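Local structure of D-threo-3-hydroxyaspartate dehydratase (Delftia, 3WQF) at residues V24-R29 against Q373-D378; V270-I275 against V286-M291; P160-I165 against E211-A216; D19-V24 against A367-Y372. The protein catalyses the pyridoxal-phosphate-dependent conversion of D-threo-3-hydroxyaspartate to oxaloacetate and ammonium, and also acts on L-threo- and L-erythro-3-hydroxyaspartate and on D-serine. All coordinates share one frame; numbering follows the deposited sequence.

Contact 1: residues V24-R29 against Q373-D378; sequences VIDLDR and QALAAD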
loop_
_atom_site.group_PDB
_atom_site.type_symbol
_atom_site.label_atom_id
_atom_site.label_comp_id
_atom_site.label_asym_id
_atom_site.label_seq_id
_atom_site.Cartn_x
_atom_site.Cartn_y
_atom_site.Cartn_z
ATOM N N VAL B 24 -6.920 -14.143 -1.631
ATOM C CA VAL B 24 -7.194 -15.495 -2.151
ATOM C C VAL B 24 -6.653 -15.709 -3.603
ATOM O O VAL B 24 -7.066 -15.006 -4.559
ATOM C CB VAL B 24 -8.695 -15.775 -2.150
ATOM C CG1 VAL B 24 -8.960 -17.180 -2.658
ATOM C CG2 VAL B 24 -9.287 -15.574 -0.755
ATOM N N ILE B 25 -5.712 -16.653 -3.761
ATOM C CA ILE B 25 -5.251 -17.097 -5.089
ATOM C C ILE B 25 -6.032 -18.345 -5.448
ATOM O O ILE B 25 -5.955 -19.382 -4.740
ATOM C CB ILE B 25 -3.768 -17.483 -5.132
ATOM C CG1 ILE B 25 -2.876 -16.324 -4.698
ATOM C CG2 ILE B 25 -3.396 -18.024 -6.534
ATOM C CD1 ILE B 25 -1.507 -16.809 -4.270
ATOM N N ASP B 26 -6.816 -18.229 -6.514
ATOM C CA ASP B 26 -7.423 -19.421 -7.131
ATOM C C ASP B 26 -6.266 -20.119 -7.860
ATOM O O ASP B 26 -5.638 -19.510 -8.742
ATOM C CB ASP B 26 -8.571 -19.044 -8.079
ATOM C CG ASP B 26 -9.216 -20.270 -8.749
ATOM O OD1 ASP B 26 -8.554 -20.966 -9.552
ATOM O OD2 ASP B 26 -10.403 -20.544 -8.464
ATOM N N LEU B 27 -5.989 -21.368 -7.458
ATOM C CA LEU B 27 -4.831 -22.127 -7.934
ATOM C C LEU B 27 -4.999 -22.614 -9.374
ATOM O O LEU B 27 -4.082 -22.520 -10.204
ATOM C CB LEU B 27 -4.494 -23.282 -6.973
ATOM C CG LEU B 27 -3.782 -22.796 -5.681
ATOM C CD1 LEU B 27 -3.406 -23.950 -4.752
ATOM C CD2 LEU B 27 -2.546 -21.939 -5.995
ATOM N N ASP B 28 -6.192 -23.076 -9.673
ATOM C CA ASP B 28 -6.587 -23.449 -11.047
ATOM C C ASP B 28 -6.333 -22.294 -12.074
ATOM O O ASP B 28 -5.651 -22.479 -13.074
ATOM C CB ASP B 28 -8.061 -23.936 -11.035
ATOM C CG ASP B 28 -8.577 -24.320 -12.425
ATOM O OD1 ASP B 28 -9.544 -25.117 -12.510
ATOM O OD2 ASP B 28 -8.041 -23.836 -13.442
ATOM N N ARG B 29 -6.871 -21.109 -11.780
ATOM C CA ARG B 29 -6.676 -19.894 -12.605
ATOM C C ARG B 29 -5.203 -19.462 -12.758
ATOM O O ARG B 29 -4.748 -19.170 -13.903
ATOM C CB ARG B 29 -7.500 -18.725 -12.058
ATOM C CG ARG B 29 -9.002 -18.884 -12.286
ATOM C CD ARG B 29 -9.689 -17.594 -11.883
ATOM N NE ARG B 29 -11.147 -17.633 -12.040
ATOM C CZ ARG B 29 -11.938 -16.553 -11.990
ATOM N NH1 ARG B 29 -11.425 -15.321 -11.794
ATOM N NH2 ARG B 29 -13.245 -16.688 -12.155
ATOM N N GLN B 373 -3.673 -16.904 0.672
ATOM C CA GLN B 373 -4.488 -18.066 0.881
ATOM C C GLN B 373 -4.727 -18.722 -0.487
ATOM O O GLN B 373 -5.480 -18.223 -1.338
ATOM C CB GLN B 373 -5.753 -17.591 1.567
ATOM C CG GLN B 373 -5.405 -17.036 2.937
ATOM C CD GLN B 373 -4.936 -18.144 3.878
ATOM O OE1 GLN B 373 -5.344 -19.295 3.754
ATOM N NE2 GLN B 373 -4.115 -17.804 4.824
ATOM N N ALA B 374 -4.006 -19.817 -0.700
ATOM C CA ALA B 374 -3.961 -20.455 -2.007
ATOM C C ALA B 374 -4.988 -21.546 -2.038
ATOM O O ALA B 374 -4.814 -22.581 -1.393
ATOM C CB ALA B 374 -2.597 -21.031 -2.282
ATOM N N LEU B 375 -6.056 -21.261 -2.789
ATOM C CA LEU B 375 -7.281 -22.039 -2.887
ATOM C C LEU B 375 -7.227 -23.207 -3.928
ATOM O O LEU B 375 -7.078 -22.965 -5.122
ATOM C CB LEU B 375 -8.424 -21.059 -3.225
ATOM C CG LEU B 375 -9.771 -21.675 -3.655
ATOM C CD1 LEU B 375 -10.612 -22.085 -2.436
ATOM C CD2 LEU B 375 -10.564 -20.771 -4.606
ATOM N N ALA B 376 -7.381 -24.456 -3.469
ATOM C CA ALA B 376 -7.378 -25.671 -4.340
ATOM C C ALA B 376 -8.763 -26.080 -4.881
ATOM O O ALA B 376 -9.782 -25.451 -4.603
ATOM C CB ALA B 376 -6.734 -26.856 -3.612
ATOM N N ALA B 377 -8.752 -27.151 -5.674
ATOM C CA ALA B 377 -9.897 -27.730 -6.354
ATOM C C ALA B 377 -11.018 -27.959 -5.371
ATOM O O ALA B 377 -12.167 -27.576 -5.617
ATOM C CB ALA B 377 -9.481 -29.050 -6.995
ATOM N N ASP B 378 -10.665 -28.545 -4.232
ATOM C CA ASP B 378 -11.658 -29.024 -3.262
ATOM C C ASP B 378 -12.212 -27.983 -2.262
ATOM O O ASP B 378 -12.994 -28.330 -1.398
ATOM C CB ASP B 378 -11.126 -30.285 -2.546
ATOM C CG ASP B 378 -9.722 -30.121 -2.036
ATOM O OD1 ASP B 378 -9.545 -29.487 -0.990
ATOM O OD2 ASP B 378 -8.781 -30.607 -2.693
#
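Leu27 lies against the backbone of Leu375 and the side chain of Ala374. Its CB sits 3.2 Å from Leu375 O, the same oxygen that accepts the bond from Leu27 N at 3.0 Å, and CG stays close to that carbonyl. At the tip both methyls flank Ala374 CB, CD2 at 3.8 Å, and CD1 also reaches the carbonyl oxygens of Leu375 and Ala374. The carbon chain thus runs along the strand end just as its own backbone turns from strand into helix. Before that turn, strands 22-26 and 371-375 run parallel, joined by Ile25 N to Gln373 O (2.9 Å) and by Leu375 N to Ile25 O (2.7 Å). Strand 22-26 belongs to the sheet of the C-terminal β domain, and helix 27-43 carries the chain on towards the barrel, as in other alanine-racemase-like enzymes. On the sheet face that holds Val24 and Leu375, Val24 CG1, anti to its own nitrogen (chi1 -179°), reaches across to Leu375 CB at 4.0 Å. Asp26 is the N-cap of the new helix: its OD1 accepts from Arg29 N at 2.8 Å, in a nearly straight bond of 176°.

Contact 2: residues V270-I275 against V286-M291; sequences VLATVI and VDAGWM
The carboxylate of Asp287 is met from above its plane by the backbone N-H of Thr273, which stands 39° out of that plane and bonds to OD1 at 2.7 Å, almost in line with the hydrogen (171°). Ala272 CB also approaches OD1, and Thr273 CB lies near OD2 at 3.7 Å. The group closes the pairing of a β-hairpin, in which strand 268-278 turns back as strand 283-286. Val274 and Val286 form an antiparallel non-hydrogen-bonded pair, and the next pair along would be Thr273 with Asp287. Only half of that pair is made by backbone: Asp287 N donates to Thr273 O at 3.1 Å. For the other half the side-chain oxygen OD1 takes the role that a main-chain carbonyl would have, and beyond it the second strand leaves the sheet towards helix 290-293. The torsion of Asp287 puts the oxygen in that place: CG is held between the backbone N and the carbonyl carbon (chi1 58°), which brings the carboxylate back over the facing strand. OD2 has partners of its own, the hydroxyl of Thr20 and a salt bridge from Arg101 of the second subunit, and Thr273 OG1 bonds to the same Thr20 hydroxyl. This buried carboxylate therefore ties the hairpin both to the N-terminal segment and to the subunit interface. Where Ala272 points to the partner segment, its CB touches Val286 CB at 4.1 Å and Ala288 CB at 4.0 Å; Ala288 CB also meets Val270 CG1 at 3.9 Å.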
loop_
_atom_site.group_PDB
_atom_site.type_symbol
_atom_site.label_atom_id
_atom_site.label_comp_id
_atom_site.label_asym_id
_atom_site.label_seq_id
_atom_site.Cartn_x
_atom_site.Cartn_y
_atom_site.Cartn_z
ATOM N N VAL B 270 -9.886 -10.512 -3.053
ATOM C CA VAL B 270 -9.779 -10.105 -1.655
ATOM C C VAL B 270 -11.055 -10.548 -1.057
ATOM O O VAL B 270 -12.109 -10.037 -1.430
ATOM C CB VAL B 270 -9.473 -8.583 -1.418
ATOM C CG1 VAL B 270 -9.417 -8.260 0.075
ATOM C CG2 VAL B 270 -8.110 -8.225 -1.968
ATOM N N LEU B 271 -10.983 -11.548 -0.173
ATOM C CA LEU B 271 -12.162 -12.068 0.529
ATOM C C LEU B 271 -12.630 -11.040 1.607
ATOM O O LEU B 271 -11.832 -10.528 2.364
ATOM C CB LEU B 271 -11.870 -13.481 1.105
ATOM C CG LEU B 271 -13.019 -14.297 1.765
ATOM C CD1 LEU B 271 -14.160 -14.653 0.811
ATOM C CD2 LEU B 271 -12.461 -15.554 2.429
ATOM N N ALA B 272 -13.915 -10.707 1.628
ATOM C CA ALA B 272 -14.399 -9.604 2.440
ATOM C C ALA B 272 -15.742 -9.948 3.014
ATOM O O ALA B 272 -16.452 -10.816 2.501
ATOM C CB ALA B 272 -14.474 -8.318 1.630
ATOM N N THR B 273 -16.105 -9.254 4.077
ATOM C CA THR B 273 -17.338 -9.493 4.737
ATOM C C THR B 273 -18.145 -8.203 4.803
ATOM O O THR B 273 -17.579 -7.135 5.109
ATOM C CB THR B 273 -17.094 -10.062 6.162
ATOM O OG1 THR B 273 -16.364 -11.306 6.056
ATOM C CG2 THR B 273 -18.448 -10.271 6.918
ATOM N N VAL B 274 -19.469 -8.327 4.567
ATOM C CA VAL B 274 -20.427 -7.220 4.722
ATOM C C VAL B 274 -20.607 -6.877 6.216
ATOM O O VAL B 274 -21.088 -7.683 6.967
ATOM C CB VAL B 274 -21.805 -7.526 4.080
ATOM C CG1 VAL B 274 -22.718 -6.308 4.206
ATOM C CG2 VAL B 274 -21.651 -7.886 2.604
ATOM N N ILE B 275 -20.226 -5.676 6.641
ATOM C CA ILE B 275 -20.297 -5.292 8.069
ATOM C C ILE B 275 -21.384 -4.252 8.348
ATOM O O ILE B 275 -21.666 -3.934 9.486
ATOM C CB ILE B 275 -18.910 -4.843 8.613
ATOM C CG1 ILE B 275 -18.375 -3.604 7.872
ATOM C CG2 ILE B 275 -17.898 -5.999 8.515
ATOM C CD1 ILE B 275 -16.938 -3.213 8.238
ATOM N N VAL B 286 -18.132 -3.131 3.473
ATOM C CA VAL B 286 -17.253 -4.318 3.663
ATOM C C VAL B 286 -15.960 -3.985 4.428
ATOM O O VAL B 286 -15.511 -2.829 4.479
ATOM C CB VAL B 286 -16.886 -5.062 2.347
ATOM C CG1 VAL B 286 -18.145 -5.629 1.697
ATOM C CG2 VAL B 286 -16.097 -4.136 1.395
ATOM N N ASP B 287 -15.371 -5.018 5.026
ATOM C CA ASP B 287 -14.156 -4.849 5.830
ATOM C C ASP B 287 -12.864 -4.841 4.989
ATOM O O ASP B 287 -11.739 -4.876 5.566
ATOM C CB ASP B 287 -14.108 -5.925 6.897
ATOM C CG ASP B 287 -14.131 -7.318 6.323
ATOM O OD1 ASP B 287 -14.254 -7.506 5.106
ATOM O OD2 ASP B 287 -14.063 -8.254 7.116
ATOM N N ALA B 288 -12.991 -4.760 3.647
ATOM C CA ALA B 288 -11.791 -4.492 2.808
ATOM C C ALA B 288 -11.809 -3.034 2.320
ATOM O O ALA B 288 -12.490 -2.715 1.304
ATOM C CB ALA B 288 -11.657 -5.480 1.645
ATOM N N GLY B 289 -11.136 -2.154 3.090
ATOM C CA GLY B 289 -10.897 -0.774 2.710
ATOM C C GLY B 289 -9.613 -0.695 1.903
ATOM O O GLY B 289 -9.154 -1.747 1.361
ATOM N N TRP B 290 -9.029 0.516 1.772
ATOM C CA TRP B 290 -7.814 0.630 0.930
ATOM C C TRP B 290 -6.622 -0.076 1.517
ATOM O O TRP B 290 -5.665 -0.346 0.771
ATOM C CB TRP B 290 -7.447 2.067 0.485
ATOM C CG TRP B 290 -7.211 2.974 1.649
ATOM C CD1 TRP B 290 -8.100 3.908 2.199
ATOM C CD2 TRP B 290 -5.996 3.044 2.467
ATOM N NE1 TRP B 290 -7.533 4.540 3.296
ATOM C CE2 TRP B 290 -6.256 4.053 3.514
ATOM C CE3 TRP B 290 -4.769 2.376 2.460
ATOM C CZ2 TRP B 290 -5.318 4.344 4.497
ATOM C CZ3 TRP B 290 -3.843 2.686 3.453
ATOM C CH2 TRP B 290 -4.112 3.650 4.437
ATOM N N MET B 291 -6.642 -0.352 2.847
ATOM C CA MET B 291 -5.533 -1.111 3.485
ATOM C C MET B 291 -5.440 -2.511 2.847
ATOM O O MET B 291 -4.346 -2.942 2.498
ATOM C CB MET B 291 -5.631 -1.237 5.017
ATOM C CG MET B 291 -4.351 -1.827 5.641
ATOM S SD MET B 291 -2.810 -0.877 5.386
ATOM C CE MET B 291 -3.124 0.533 6.499
#

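Contact 3: residues P160-I165 against E211-A216; sequences PLLLAI and EALRAA
Two helices of the outer layer of the TIM-barrel domain, 159-171 and 192-215, meet here through Leu162 and Leu163 on one side and Ala212, Leu213 and Ala216 on the other. The short segments cross at -61°, with axes 9.7 Å apart at closest approach, and no hydrogen bond joins the two segments. The contact is made by methyl groups and by a few backbone carbonyls that they cover. Leu163 leans onto the end of the longer helix. Its CG lies 3.7 Å from Ala216 CB, with both methyl branches scarcely further away, so the fork of the side chain straddles that single methyl. CD1 also comes to 3.6 Å from Ala212 O, the oxygen that accepts from Ala216 N in the last turn. Ala216 is where the backbone leaves helical geometry, and the leucine thus packs on the point where the helix stops. From the opposite helix Leu213 answers in kind: CG is anti to its carbonyl carbon (chi1 -69°), and the CD2 branch reaches 3.6 Å from Leu162 O. Its CD1 faces Leu162 CD2 at 4.3 Å, while Leu162 CD1 turns to Ala212 CB at 4.2 Å, so each branch of Leu162 has a different partner. Deeper in, Leu162 also packs on Ile143 and Ile145 of strand 140-146 and on Val154, and Leu213 packs on Leu218 and Cys220. Leu162 thus touches both the neighbouring helix and the strand beneath it, within a (β/α)8 barrel whose outer helices surround a parallel β cylinder.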
loop_
_atom_site.group_PDB
_atom_site.type_symbol
_atom_site.label_atom_id
_atom_site.label_comp_id
_atom_site.label_asym_id
_atom_site.label_seq_id
_atom_site.Cartn_x
_atom_site.Cartn_y
_atom_site.Cartn_z
ATOM N N PRO B 160 27.274 6.608 -28.156
ATOM C CA PRO B 160 28.414 6.974 -27.316
ATOM C C PRO B 160 28.281 6.567 -25.835
ATOM O O PRO B 160 29.230 6.038 -25.266
ATOM C CB PRO B 160 28.600 8.501 -27.547
ATOM C CG PRO B 160 27.776 8.841 -28.782
ATOM C CD PRO B 160 26.716 7.754 -28.905
ATOM N N LEU B 161 27.112 6.751 -25.211
ATOM C CA LEU B 161 27.016 6.453 -23.760
ATOM C C LEU B 161 27.004 4.930 -23.578
ATOM O O LEU B 161 27.594 4.417 -22.607
ATOM C CB LEU B 161 25.763 7.104 -23.170
ATOM C CG LEU B 161 25.533 6.863 -21.680
ATOM C CD1 LEU B 161 26.737 7.473 -20.938
ATOM C CD2 LEU B 161 24.195 7.484 -21.219
ATOM N N LEU B 162 26.407 4.201 -24.528
ATOM C CA LEU B 162 26.393 2.733 -24.433
ATOM C C LEU B 162 27.796 2.170 -24.403
ATOM O O LEU B 162 28.148 1.340 -23.554
ATOM C CB LEU B 162 25.761 2.110 -25.709
ATOM C CG LEU B 162 24.327 1.686 -25.683
ATOM C CD1 LEU B 162 23.878 1.139 -27.036
ATOM C CD2 LEU B 162 24.117 0.667 -24.534
ATOM N N LEU B 163 28.577 2.588 -25.396
ATOM C CA LEU B 163 29.964 2.188 -25.530
ATOM C C LEU B 163 30.816 2.641 -24.352
ATOM O O LEU B 163 31.652 1.839 -23.863
ATOM C CB LEU B 163 30.537 2.789 -26.816
ATOM C CG LEU B 163 30.365 1.860 -28.030
ATOM C CD1 LEU B 163 29.001 1.157 -28.177
ATOM C CD2 LEU B 163 30.685 2.657 -29.268
ATOM N N ALA B 164 30.567 3.858 -23.836
ATOM C CA ALA B 164 31.319 4.302 -22.619
ATOM C C ALA B 164 30.974 3.426 -21.385
ATOM O O ALA B 164 31.833 3.079 -20.523
ATOM C CB ALA B 164 31.032 5.801 -22.292
ATOM N N ILE B 165 29.704 3.054 -21.265
ATOM C CA ILE B 165 29.311 2.201 -20.132
ATOM C C ILE B 165 29.892 0.805 -20.338
ATOM O O ILE B 165 30.556 0.271 -19.456
ATOM C CB ILE B 165 27.798 2.123 -19.952
ATOM C CG1 ILE B 165 27.311 3.520 -19.511
ATOM C CG2 ILE B 165 27.524 1.082 -18.864
ATOM C CD1 ILE B 165 25.831 3.781 -19.725
ATOM N N GLU B 211 23.300 -4.826 -30.596
ATOM C CA GLU B 211 24.079 -4.851 -31.832
ATOM C C GLU B 211 25.171 -3.758 -31.834
ATOM O O GLU B 211 26.259 -4.002 -32.347
ATOM C CB GLU B 211 23.167 -4.793 -33.071
ATOM C CG GLU B 211 22.428 -6.128 -33.186
ATOM C CD GLU B 211 21.391 -6.165 -34.242
ATOM O OE1 GLU B 211 20.950 -7.272 -34.615
ATOM O OE2 GLU B 211 20.939 -5.107 -34.695
ATOM N N ALA B 212 24.929 -2.617 -31.176
ATOM C CA ALA B 212 25.918 -1.534 -31.169
ATOM C C ALA B 212 27.052 -1.856 -30.208
ATOM O O ALA B 212 28.176 -1.528 -30.476
ATOM C CB ALA B 212 25.272 -0.188 -30.809
ATOM N N LEU B 213 26.774 -2.493 -29.080
ATOM C CA LEU B 213 27.868 -2.988 -28.220
ATOM C C LEU B 213 28.771 -4.001 -28.991
ATOM O O LEU B 213 29.980 -3.854 -28.984
ATOM C CB LEU B 213 27.308 -3.654 -26.943
ATOM C CG LEU B 213 26.662 -2.612 -26.016
ATOM C CD1 LEU B 213 25.695 -3.258 -25.050
ATOM C CD2 LEU B 213 27.714 -1.788 -25.276
ATOM N N ARG B 214 28.148 -4.930 -29.714
ATOM C CA ARG B 214 28.854 -5.995 -30.420
ATOM C C ARG B 214 29.692 -5.416 -31.522
ATOM O O ARG B 214 30.860 -5.730 -31.584
ATOM C CB ARG B 214 27.912 -7.089 -30.967
ATOM C CG ARG B 214 27.228 -7.884 -29.849
ATOM C CD ARG B 214 26.008 -8.576 -30.500
ATOM N NE ARG B 214 25.227 -9.211 -29.487
ATOM C CZ ARG B 214 23.982 -9.645 -29.592
ATOM N NH1 ARG B 214 23.320 -9.508 -30.721
ATOM N NH2 ARG B 214 23.390 -10.197 -28.540
ATOM N N ALA B 215 29.110 -4.505 -32.321
ATOM C CA ALA B 215 29.809 -3.831 -33.388
ATOM C C ALA B 215 31.026 -3.103 -32.851
ATOM O O ALA B 215 31.993 -3.011 -33.573
ATOM C CB ALA B 215 28.893 -2.881 -34.134
ATOM N N ALA B 216 31.003 -2.627 -31.594
ATOM C CA ALA B 216 32.180 -1.973 -30.998
ATOM C C ALA B 216 33.114 -3.001 -30.417
ATOM O O ALA B 216 34.045 -2.595 -29.725
ATOM C CB ALA B 216 31.776 -1.031 -29.856
#

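Contact 4: residues D19-V24 against A367-Y372; sequences DTPAAV and AQFPAY
Ala23 CB sits over the face of the Phe369 ring, 3.8 Å from its centroid and 17° off the ring normal, in a CH-pi contact. The same methyl touches Tyr372 CD1 at 3.9 Å, so a single carbon serves two aromatic side chains. Ala23 N also lies over a face of the Phe369 ring, whereas Pro21 O comes to the edge, 3.7 Å from CE2. With CG anti to its carbonyl carbon (chi1 -60°), the Phe369 ring extends over Ala23 and on to Pro21. Between the two backbones one water accepts from Ala23 N at 2.8 Å and donates to Ala371 O at 2.8 Å. It bridges the position where a parallel ladder would otherwise have a direct bond, and direct pairing begins at Gln373 N with Ala23 O. In the next shell, Phe250 meets the Tyr372 ring edge-to-face and Arg386 bonds to Tyr372 OH, while Trp390 of the second subunit packs on Phe369. A cis peptide bond before Pro21 shapes the approach to the strand. Pro21 and Phe369 both lean on Ala292 of helix 290-293 and on Val270, and strand 22-26 runs on between strands 268-278 and 371-375, the latter flanked in turn by strand 381-385.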
loop_
_atom_site.group_PDB
_atom_site.type_symbol
_atom_site.label_atom_id
_atom_site.label_comp_id
_atom_site.label_asym_id
_atom_site.label_seq_id
_atom_site.Cartn_x
_atom_site.Cartn_y
_atom_site.Cartn_z
ATOM N N ASP B 19 -10.420 -15.702 8.052
ATOM C CA ASP B 19 -10.807 -14.321 8.316
ATOM C C ASP B 19 -10.665 -13.360 7.100
ATOM O O ASP B 19 -9.978 -13.654 6.090
ATOM C CB ASP B 19 -10.183 -13.719 9.573
ATOM C CG ASP B 19 -11.045 -12.588 10.144
ATOM O OD1 ASP B 19 -12.257 -12.500 9.795
ATOM O OD2 ASP B 19 -10.521 -11.795 10.946
ATOM N N THR B 20 -11.364 -12.231 7.230
ATOM C CA THR B 20 -11.483 -11.206 6.188
ATOM C C THR B 20 -10.908 -9.884 6.743
ATOM O O THR B 20 -11.087 -9.582 7.935
ATOM C CB THR B 20 -12.964 -11.046 5.733
ATOM O OG1 THR B 20 -13.785 -10.792 6.886
ATOM C CG2 THR B 20 -13.481 -12.333 5.052
ATOM N N PRO B 21 -10.197 -9.112 5.900
ATOM C CA PRO B 21 -9.898 -9.439 4.501
ATOM C C PRO B 21 -8.769 -10.492 4.376
ATOM O O PRO B 21 -7.878 -10.575 5.218
ATOM C CB PRO B 21 -9.407 -8.101 3.937
ATOM C CG PRO B 21 -8.634 -7.561 5.105
ATOM C CD PRO B 21 -9.479 -7.886 6.320
ATOM N N ALA B 22 -8.806 -11.228 3.269
ATOM C CA ALA B 22 -7.863 -12.302 2.970
ATOM C C ALA B 22 -7.524 -12.224 1.479
ATOM O O ALA B 22 -8.440 -12.056 0.641
ATOM C CB ALA B 22 -8.512 -13.660 3.305
ATOM N N ALA B 23 -6.234 -12.357 1.145
ATOM C CA ALA B 23 -5.809 -12.402 -0.249
ATOM C C ALA B 23 -5.917 -13.863 -0.783
ATOM O O ALA B 23 -5.092 -14.711 -0.427
ATOM C CB ALA B 23 -4.390 -11.858 -0.388
ATOM N N VAL B 24 -6.920 -14.143 -1.631
ATOM C CA VAL B 24 -7.194 -15.495 -2.151
ATOM C C VAL B 24 -6.653 -15.709 -3.603
ATOM O O VAL B 24 -7.066 -15.006 -4.559
ATOM C CB VAL B 24 -8.695 -15.775 -2.150
ATOM C CG1 VAL B 24 -8.960 -17.180 -2.658
ATOM C CG2 VAL B 24 -9.287 -15.574 -0.755
ATOM N N ALA B 367 0.914 -7.017 -1.947
ATOM C CA ALA B 367 1.817 -6.326 -0.986
ATOM C C ALA B 367 1.118 -5.802 0.293
ATOM O O ALA B 367 1.800 -5.571 1.307
ATOM C CB ALA B 367 2.630 -5.185 -1.645
ATOM N N GLN B 368 -0.215 -5.605 0.267
ATOM C CA GLN B 368 -0.937 -5.362 1.571
ATOM C C GLN B 368 -0.994 -6.599 2.493
ATOM O O GLN B 368 -1.276 -6.458 3.717
ATOM C CB GLN B 368 -2.354 -4.807 1.357
ATOM C CG GLN B 368 -2.425 -3.508 0.558
ATOM C CD GLN B 368 -1.500 -2.429 1.079
ATOM O OE1 GLN B 368 -0.380 -2.262 0.556
ATOM N NE2 GLN B 368 -1.916 -1.732 2.147
ATOM N N PHE B 369 -0.715 -7.806 1.951
ATOM C CA PHE B 369 -0.886 -9.040 2.784
ATOM C C PHE B 369 0.447 -9.696 3.226
ATOM O O PHE B 369 1.377 -9.727 2.407
ATOM C CB PHE B 369 -1.889 -10.015 2.144
ATOM C CG PHE B 369 -3.265 -9.403 1.970
ATOM C CD1 PHE B 369 -3.508 -8.443 0.978
ATOM C CD2 PHE B 369 -4.323 -9.758 2.812
ATOM C CE1 PHE B 369 -4.775 -7.891 0.803
ATOM C CE2 PHE B 369 -5.599 -9.192 2.659
ATOM C CZ PHE B 369 -5.821 -8.264 1.644
ATOM N N PRO B 370 0.543 -10.161 4.532
ATOM C CA PRO B 370 1.674 -11.000 5.011
ATOM C C PRO B 370 1.700 -12.314 4.234
ATOM O O PRO B 370 2.788 -12.841 3.946
ATOM C CB PRO B 370 1.313 -11.321 6.491
ATOM C CG PRO B 370 0.313 -10.273 6.905
ATOM C CD PRO B 370 -0.433 -9.901 5.625
ATOM N N ALA B 371 0.504 -12.800 3.884
ATOM C CA ALA B 371 0.348 -14.053 3.174
ATOM C C ALA B 371 -0.811 -14.057 2.211
ATOM O O ALA B 371 -1.742 -13.232 2.312
ATOM C CB ALA B 371 0.203 -15.220 4.159
ATOM N N TYR B 372 -0.692 -14.982 1.239
ATOM C CA TYR B 372 -1.799 -15.482 0.402
ATOM C C TYR B 372 -2.401 -16.761 0.995
ATOM O O TYR B 372 -1.735 -17.554 1.674
ATOM C CB TYR B 372 -1.392 -15.793 -1.059
ATOM C CG TYR B 372 -0.774 -14.652 -1.814
ATOM C CD1 TYR B 372 -1.563 -13.617 -2.358
ATOM C CD2 TYR B 372 0.625 -14.596 -1.999
ATOM C CE1 TYR B 372 -0.973 -12.541 -3.027
ATOM C CE2 TYR B 372 1.211 -13.535 -2.661
ATOM C CZ TYR B 372 0.404 -12.528 -3.171
ATOM O OH TYR B 372 1.023 -11.544 -3.831
HETATM O O HOH W 1 -4.424 -13.480 2.920
#

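How the contacts relate
Contacts 1, 2 and 4 are parts of one mixed sheet in the C-terminal β domain. Contact 4 opens the parallel pairing of strands 22-26 and 371-375 that contact 1 continues; the two share Val24, and their centres lie 13 Å apart. Contact 2 joins them from the other side of strand 22-26: its centre is 11 Å from that of contact 4, to which it is tied by Leu271 N and Ala22 O (2.7 Å), and both reach the second subunit. Contact 3 belongs to the barrel, about 46 Å from contact 4 between centres. The pyridoxal phosphate, probably carried by Lys53, lies about 12 Å from the side chain of Tyr372 in contact 4.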